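Local coordinates for citrate lyase subunit beta-like protein (Mycobacterium tuberculosis H37Rv, PDB 6CHU) that acts as a magnesium-dependent lyase of the HpcH/HpaI aldolase family, an essential bifunctional enzyme of itaconate dissimilation and leucine catabolism, at residues Ala54-Leu59 against Ala82-Ala87; Gly153-Arg158 against Ala162-Ala167; His169-Ile174 against Gln200-Asp205. All blocks are in the same frame, centred on the assembly; numbering follows the deposited sequence.

Contact 1 of 3, residues Ala54-Leu59 against Ala82-Ala87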
# COMPACT_ATOMS: atom_id res chain seq x y z
N ALA A 54 16.59 1.07 36.80
CA ALA A 54 16.14 2.23 37.55
C ALA A 54 14.80 2.75 37.03
O ALA A 54 13.99 3.27 37.82
CB ALA A 54 17.20 3.34 37.49
N ALA A 55 14.53 2.60 35.73
CA ALA A 55 13.25 3.04 35.18
C ALA A 55 12.11 2.17 35.71
O ALA A 55 11.01 2.67 35.96
CB ALA A 55 13.29 3.01 33.66
N ARG A 56 12.37 0.87 35.88
CA ARG A 56 11.34 -0.03 36.41
C ARG A 56 11.00 0.30 37.85
O ARG A 56 9.84 0.22 38.26
CB ARG A 56 11.80 -1.48 36.28
CG ARG A 56 11.97 -1.89 34.83
CD ARG A 56 12.42 -3.33 34.63
NE ARG A 56 12.67 -3.55 33.21
CZ ARG A 56 13.86 -3.77 32.66
NH1 ARG A 56 14.94 -3.87 33.43
NH2 ARG A 56 13.96 -3.92 31.35
N ASN A 57 12.00 0.68 38.65
CA ASN A 57 11.73 1.11 40.02
C ASN A 57 10.95 2.42 40.04
O ASN A 57 10.02 2.58 40.84
CB ASN A 57 13.03 1.25 40.81
CG ASN A 57 13.73 -0.07 41.03
OD1 ASN A 57 13.08 -1.12 41.13
ND2 ASN A 57 15.05 -0.04 41.12
N ALA A 58 11.30 3.36 39.17
CA ALA A 58 10.54 4.61 39.11
C ALA A 58 9.10 4.34 38.70
O ALA A 58 8.18 5.00 39.18
CB ALA A 58 11.21 5.59 38.14
N LEU A 59 8.91 3.37 37.80
CA LEU A 59 7.56 3.01 37.38
C LEU A 59 6.71 2.60 38.57
O LEU A 59 5.54 2.99 38.68
CB LEU A 59 7.63 1.87 36.36
CG LEU A 59 6.33 1.56 35.63
CD1 LEU A 59 6.05 2.65 34.61
CD2 LEU A 59 6.42 0.18 34.96
N ALA A 82 10.60 -9.29 29.75
CA ALA A 82 10.26 -10.11 30.91
C ALA A 82 10.42 -9.32 32.20
O ALA A 82 9.56 -9.38 33.09
CB ALA A 82 11.13 -11.37 30.94
N ARG A 83 11.51 -8.55 32.31
CA ARG A 83 11.70 -7.70 33.48
C ARG A 83 10.62 -6.62 33.56
O ARG A 83 10.13 -6.32 34.65
CB ARG A 83 13.09 -7.06 33.44
CG ARG A 83 14.25 -8.05 33.35
CD ARG A 83 14.40 -8.89 34.61
NE ARG A 83 13.50 -10.05 34.65
CZ ARG A 83 13.69 -11.17 33.96
NH1 ARG A 83 14.74 -11.30 33.17
NH2 ARG A 83 12.82 -12.17 34.07
N ASP A 84 10.24 -6.04 32.41
CA ASP A 84 9.19 -5.02 32.37
C ASP A 84 7.88 -5.55 32.93
O ASP A 84 7.20 -4.88 33.72
CB ASP A 84 8.96 -4.54 30.94
CG ASP A 84 10.17 -3.89 30.33
OD1 ASP A 84 11.08 -3.44 31.07
OD2 ASP A 84 10.21 -3.83 29.09
N LEU A 85 7.47 -6.74 32.48
CA LEU A 85 6.19 -7.27 32.93
C LEU A 85 6.21 -7.58 34.42
O LEU A 85 5.19 -7.40 35.11
CB LEU A 85 5.83 -8.51 32.12
CG LEU A 85 5.62 -8.28 30.62
CD1 LEU A 85 5.14 -9.56 29.95
CD2 LEU A 85 4.63 -7.15 30.35
N GLU A 86 7.35 -8.02 34.94
CA GLU A 86 7.46 -8.21 36.38
C GLU A 86 7.28 -6.89 37.12
O GLU A 86 6.56 -6.82 38.12
CB GLU A 86 8.81 -8.84 36.72
CG GLU A 86 8.91 -10.28 36.27
CD GLU A 86 10.34 -10.78 36.21
OE1 GLU A 86 11.26 -10.01 36.58
OE2 GLU A 86 10.54 -11.93 35.79
N ALA A 87 7.92 -5.82 36.63
CA ALA A 87 7.78 -4.52 37.28
C ALA A 87 6.34 -4.02 37.21
O ALA A 87 5.83 -3.43 38.17
CB ALA A 87 8.74 -3.51 36.66
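Where R56 faces A87, the helical segments 54-59 and 82-87 run almost parallel, their axes approaching to 9.9 Å and their N-to-C directions differing by 20°. Alanine suits the closest point of the two backbones, since its small methyl lets the helices come close: A87 CB rests 3.7 Å from R56 CB. Beyond this apolar foot, R56 becomes a polar bridge. Its CG lies anti to the carbonyl carbon (chi1 -64°) and the chain then stays extended to NE, which carries the guanidinium across to D84. The grip is side-on and falls on one oxygen: R56 NE donates to D84 OD1 over 2.7 Å, and R56 NH2 reaches that same D84 OD1 over 2.9 Å by a more bent bond. OD1 lies in the guanidinium plane, but the two flat groups are turned 37° apart; NE meets OD1 nearly along its C-O bond, NH2 from above the carboxylate plane. This salt bridge pairs two buried charges. D84 OD2 is taken by N74 ND2, which steadies the rotation of the carboxylate, and R56 NH2 has a second acid partner in D80. R83 lays its CB over the centre of one guanidinium face, with R83 CB 3.5 Å from R56 CZ. Its own chain is bent at chi2 and chi3 and turns back along its helix to E86, where R83 NE meets E86 OE1 at 3.0 Å and R83 NH2 meets E86 OE2 at 2.9 Å. R83 thus offers hydrocarbon to R56, while its own charge is probably balanced by E86. Helices 52-61 and 79-89 are successive helices on the outside of the TIM barrel, linked along the chain through strand 69-72, which lies between strands 38-42 and 95-98.

Contact 2 of 3, residues Gly153-Arg158 against Ala162-Ala167. With ACT (acetate ion), chain C.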
# COMPACT_ATOMS: atom_id res chain seq x y z
N GLY A 153 17.97 1.11 5.70
CA GLY A 153 18.11 2.40 5.07
C GLY A 153 18.75 3.42 6.01
O GLY A 153 19.25 3.09 7.09
N SER A 154 18.69 4.68 5.58
CA SER A 154 19.42 5.75 6.26
C SER A 154 18.60 7.00 6.56
O SER A 154 19.09 7.86 7.29
CB SER A 154 20.65 6.15 5.44
OG SER A 154 20.28 6.54 4.14
N SER A 155 17.40 7.14 6.01
CA SER A 155 16.55 8.27 6.37
C SER A 155 15.11 7.97 6.02
O SER A 155 14.83 7.31 5.01
CB SER A 155 17.00 9.57 5.70
OG SER A 155 16.88 9.51 4.30
N SER A 156 14.19 8.44 6.86
CA SER A 156 12.77 8.27 6.64
C SER A 156 12.14 9.42 5.86
O SER A 156 11.00 9.28 5.40
CB SER A 156 12.05 8.11 7.98
OG SER A 156 12.32 9.23 8.79
N ARG A 157 12.83 10.55 5.73
CA ARG A 157 12.28 11.75 5.12
C ARG A 157 13.18 12.27 4.01
O ARG A 157 14.40 12.16 4.07
CB ARG A 157 12.09 12.87 6.16
CG ARG A 157 11.04 12.54 7.21
CD ARG A 157 11.01 13.58 8.34
NE ARG A 157 10.20 13.10 9.46
CZ ARG A 157 8.89 13.29 9.57
NH1 ARG A 157 8.23 13.95 8.62
NH2 ARG A 157 8.24 12.83 10.63
N ARG A 158 12.55 12.85 2.99
CA ARG A 158 13.28 13.55 1.94
C ARG A 158 13.83 14.87 2.48
O ARG A 158 13.60 15.25 3.63
CB ARG A 158 12.38 13.83 0.74
CG ARG A 158 11.62 12.64 0.23
CD ARG A 158 10.95 13.00 -1.08
NE ARG A 158 10.06 11.92 -1.51
CZ ARG A 158 10.47 10.78 -2.05
NH1 ARG A 158 11.77 10.56 -2.24
NH2 ARG A 158 9.59 9.86 -2.41
N ALA A 162 9.27 15.71 3.82
CA ALA A 162 8.19 14.79 3.53
C ALA A 162 8.67 13.36 3.74
O ALA A 162 9.83 13.03 3.50
CB ALA A 162 7.70 14.97 2.09
N TYR A 163 7.75 12.52 4.21
CA TYR A 163 8.06 11.11 4.37
C TYR A 163 8.45 10.48 3.04
O TYR A 163 7.88 10.81 1.99
CB TYR A 163 6.86 10.36 4.96
CG TYR A 163 6.71 10.46 6.46
CD1 TYR A 163 7.77 10.13 7.30
CD2 TYR A 163 5.52 10.89 7.04
CE1 TYR A 163 7.64 10.21 8.69
CE2 TYR A 163 5.38 10.98 8.42
CZ TYR A 163 6.44 10.64 9.24
OH TYR A 163 6.30 10.73 10.61
N ARG A 164 9.41 9.55 3.08
CA ARG A 164 9.68 8.74 1.90
C ARG A 164 8.53 7.75 1.70
O ARG A 164 7.71 7.52 2.59
CB ARG A 164 11.03 8.03 2.03
CG ARG A 164 12.21 9.02 2.05
CD ARG A 164 13.55 8.33 2.26
NE ARG A 164 14.63 9.32 2.38
CZ ARG A 164 15.19 9.96 1.35
NH1 ARG A 164 14.80 9.73 0.10
NH2 ARG A 164 16.15 10.85 1.57
N ASP A 165 8.48 7.15 0.50
CA ASP A 165 7.28 6.41 0.10
C ASP A 165 7.00 5.20 0.99
O ASP A 165 5.83 4.95 1.34
CB ASP A 165 7.40 5.98 -1.37
CG ASP A 165 7.11 7.11 -2.34
OD1 ASP A 165 6.75 8.22 -1.89
OD2 ASP A 165 7.24 6.88 -3.57
N VAL A 166 8.02 4.42 1.35
CA VAL A 166 7.74 3.23 2.16
C VAL A 166 7.18 3.64 3.52
O VAL A 166 6.34 2.94 4.09
CB VAL A 166 8.97 2.31 2.29
CG1 VAL A 166 10.03 2.90 3.23
CG2 VAL A 166 8.52 0.92 2.79
N ALA A 167 7.60 4.81 4.03
CA ALA A 167 7.03 5.31 5.28
C ALA A 167 5.56 5.70 5.10
O ALA A 167 4.71 5.36 5.93
CB ALA A 167 7.85 6.50 5.79
C ACT C . 10.78 5.40 -1.24
O ACT C . 10.73 6.68 -1.21
OXT ACT C . 10.17 4.54 -0.50
CH3 ACT C . 11.69 4.76 -2.36
O HOH W 1 7.61 10.43 -0.63
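R157 and Y163 lie side by side and point the same way, the guanidinium resting over one ring face toward the rim. Their planes are 31° apart and R157 CZ sits 4.0 Å from the centroid of the Y163 ring, an off-centre cation-pi contact. Arginine suits this place because its flat cation can lie on the ring while NH1 still reaches an acid, E202; Y163 packs edge-to-face on W142. Beneath them the backbones form a single antiparallel bridge in which R157 and Y163 are a non-hydrogen-bonded pair, bracketed by R158 N to A162 O at 2.8 Å and R164 N to S156 O, also 2.8 Å. The bridge ties the loop after helix 144-151 of the TIM barrel to the start of helix 165-180, with R164 at the N-cap position. R158 and R164 cross with their guanidinium planes 74° apart; D205 of the second subunit faces both, as a salt bridge to R158 and a long, weak ion pair to R164. S155 OG, set between its backbone N and carbonyl carbon (chi1 64°), accepts a bent bond from R164 NE at 3.0 Å, tilted out of the guanidinium plane, and a weak one from NH2. R158 NH2 makes a weak salt bridge to D165 OD1 at 3.3 Å, reinforced by a water that bonds both atoms and Y163 O; D165 also pairs with R168 of the second subunit. An acetate, probably from the crystallisation liquor, sits at the N-terminal end of helix 165-180, its O accepting from D165 N (2.9 Å), its OXT from V166 N (2.8 Å).

Contact 3 of 3, residues His169-Ile174 against Gln200-Asp205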
# COMPACT_ATOMS: atom_id res chain seq x y z
N HIS A 169 3.61 4.45 2.96
CA HIS A 169 2.88 3.20 2.74
C HIS A 169 2.52 2.53 4.06
O HIS A 169 1.39 2.08 4.26
CB HIS A 169 3.75 2.29 1.87
CG HIS A 169 3.07 1.05 1.37
ND1 HIS A 169 2.53 0.96 0.11
CD2 HIS A 169 2.92 -0.18 1.93
CE1 HIS A 169 2.05 -0.26 -0.08
NE2 HIS A 169 2.27 -0.97 1.02
N VAL A 170 3.49 2.46 4.98
CA VAL A 170 3.23 1.84 6.29
C VAL A 170 2.26 2.67 7.11
O VAL A 170 1.40 2.13 7.83
CB VAL A 170 4.57 1.60 7.02
CG1 VAL A 170 4.35 1.19 8.48
CG2 VAL A 170 5.41 0.55 6.26
N ARG A 171 2.37 4.00 7.03
CA ARG A 171 1.41 4.88 7.70
C ARG A 171 -0.03 4.55 7.31
O ARG A 171 -0.90 4.37 8.17
CB ARG A 171 1.73 6.33 7.35
CG ARG A 171 0.92 7.37 8.11
CD ARG A 171 1.35 8.74 7.59
NE ARG A 171 0.95 9.85 8.44
CZ ARG A 171 1.04 11.12 8.06
NH1 ARG A 171 1.49 11.42 6.84
NH2 ARG A 171 0.68 12.10 8.89
N SER A 172 -0.31 4.50 6.00
CA SER A 172 -1.64 4.13 5.52
C SER A 172 -2.00 2.71 5.93
O SER A 172 -3.16 2.44 6.30
CB SER A 172 -1.72 4.28 4.00
OG SER A 172 -1.55 5.64 3.61
N THR A 173 -1.05 1.78 5.85
CA THR A 173 -1.31 0.41 6.27
C THR A 173 -1.82 0.35 7.70
O THR A 173 -2.80 -0.35 8.00
CB THR A 173 -0.03 -0.43 6.11
OG1 THR A 173 0.35 -0.48 4.73
CG2 THR A 173 -0.26 -1.86 6.62
N ILE A 174 -1.17 1.08 8.61
CA ILE A 174 -1.53 1.02 10.02
C ILE A 174 -2.86 1.71 10.28
O ILE A 174 -3.67 1.23 11.09
CB ILE A 174 -0.39 1.63 10.87
CG1 ILE A 174 0.48 0.50 11.42
CG2 ILE A 174 -0.90 2.54 12.00
CD1 ILE A 174 1.08 -0.33 10.37
N GLN A 200 2.85 20.78 12.40
CA GLN A 200 1.50 21.28 12.15
C GLN A 200 0.90 20.64 10.91
O GLN A 200 -0.22 20.13 10.94
CB GLN A 200 1.52 22.80 12.03
CG GLN A 200 0.15 23.42 12.17
CD GLN A 200 0.21 24.91 12.41
OE1 GLN A 200 1.29 25.51 12.42
NE2 GLN A 200 -0.95 25.53 12.60
N GLU A 201 1.66 20.64 9.80
CA GLU A 201 1.17 20.06 8.56
C GLU A 201 0.93 18.56 8.69
O GLU A 201 -0.04 18.02 8.15
CB GLU A 201 2.17 20.32 7.43
CG GLU A 201 2.46 21.80 7.19
CD GLU A 201 3.43 22.00 6.03
OE1 GLU A 201 3.89 20.99 5.46
OE2 GLU A 201 3.72 23.17 5.70
N GLU A 202 1.83 17.88 9.41
CA GLU A 202 1.75 16.43 9.60
C GLU A 202 0.54 16.05 10.46
O GLU A 202 -0.19 15.10 10.13
CB GLU A 202 3.04 15.96 10.26
CG GLU A 202 3.30 14.47 10.27
CD GLU A 202 4.77 14.20 10.52
OE1 GLU A 202 5.19 14.25 11.70
OE2 GLU A 202 5.51 14.01 9.54
N ALA A 203 0.32 16.76 11.56
CA ALA A 203 -0.81 16.45 12.43
C ALA A 203 -2.13 16.86 11.78
O ALA A 203 -3.15 16.18 11.95
CB ALA A 203 -0.64 17.13 13.79
N ARG A 204 -2.15 17.99 11.06
CA ARG A 204 -3.34 18.32 10.26
C ARG A 204 -3.63 17.21 9.25
O ARG A 204 -4.79 16.80 9.10
CB ARG A 204 -3.15 19.66 9.55
CG ARG A 204 -3.34 20.87 10.44
CD ARG A 204 -3.24 22.13 9.58
NE ARG A 204 -3.40 23.35 10.36
CZ ARG A 204 -3.04 24.55 9.93
NH1 ARG A 204 -2.49 24.69 8.72
NH2 ARG A 204 -3.22 25.62 10.69
N ASP A 205 -2.60 16.73 8.56
CA ASP A 205 -2.76 15.62 7.63
C ASP A 205 -3.32 14.39 8.33
O ASP A 205 -4.22 13.72 7.82
CB ASP A 205 -1.42 15.28 6.99
CG ASP A 205 -1.05 16.17 5.82
OD1 ASP A 205 -1.79 17.14 5.53
OD2 ASP A 205 -0.01 15.88 5.17
O HOH W 2 1.60 14.18 6.71
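D205 OD2 is gripped twice: by a water that donates to it over 2.8 Å and by R158 NH1 of the third subunit, in a salt bridge. The same water accepts from R171 NH1, again at 2.8 Å, and so connects two consecutive outer helices of the TIM barrel, 165-180 and 196-209, joined along the chain through strand 184-187. The backbones stand well apart here, R171 CA lying 11.5 Å from D205 CA, a gap that only a long side chain can cross. Arginine does so fully stretched: CG is anti to the backbone N (chi1 -173°) and the chain continues extended to NE. The guanidinium then presents its edge to helix 196-209, with R171 NH2 3.4 Å from E202 O, near the guanidinium plane, and 3.8 Å from E202 CG. R171 NH2 also forms a salt bridge with D187. E202 crosses R171 obliquely, its carboxylate turned 80° from the guanidinium, and is held by H190 ND1 at OE1 and by R157 at OE2; its CG, rather than its carboxylate, lies against R171 NH2. On the far side of helix 165-180, H169 packs its ring edge-to-face with H169 of each of the other two subunits. One turn on, T173 OG1 donates over 2.8 Å to H169 O from the face of the carbonyl plane opposite T173 N.

How the contacts relate
Contacts 2 and 3 are neighbours, with centres about 13 Å apart, and share helix 165-180. Their joint is the salt bridge from R157 NH1 to E202 OE2, 2.9 Å long, beside which Y163 CE2 packs 3.2 Å from E202 OE2. Both also reach the trimer interface. Contact 1 stands alone, its centre about 33 Å from that of contact 2 and about 32 Å from that of contact 3. It nonetheless approaches the active site, where E120 and D146 hold the magnesium: the D84 side chain is about 8 Å from that of the substrate-binding R72 and about 13 Å from a magnesium ion, against about 11 Å for S156 in contact 2. In contact 3, the R171 side chain lies about 3 Å from a bound acetate.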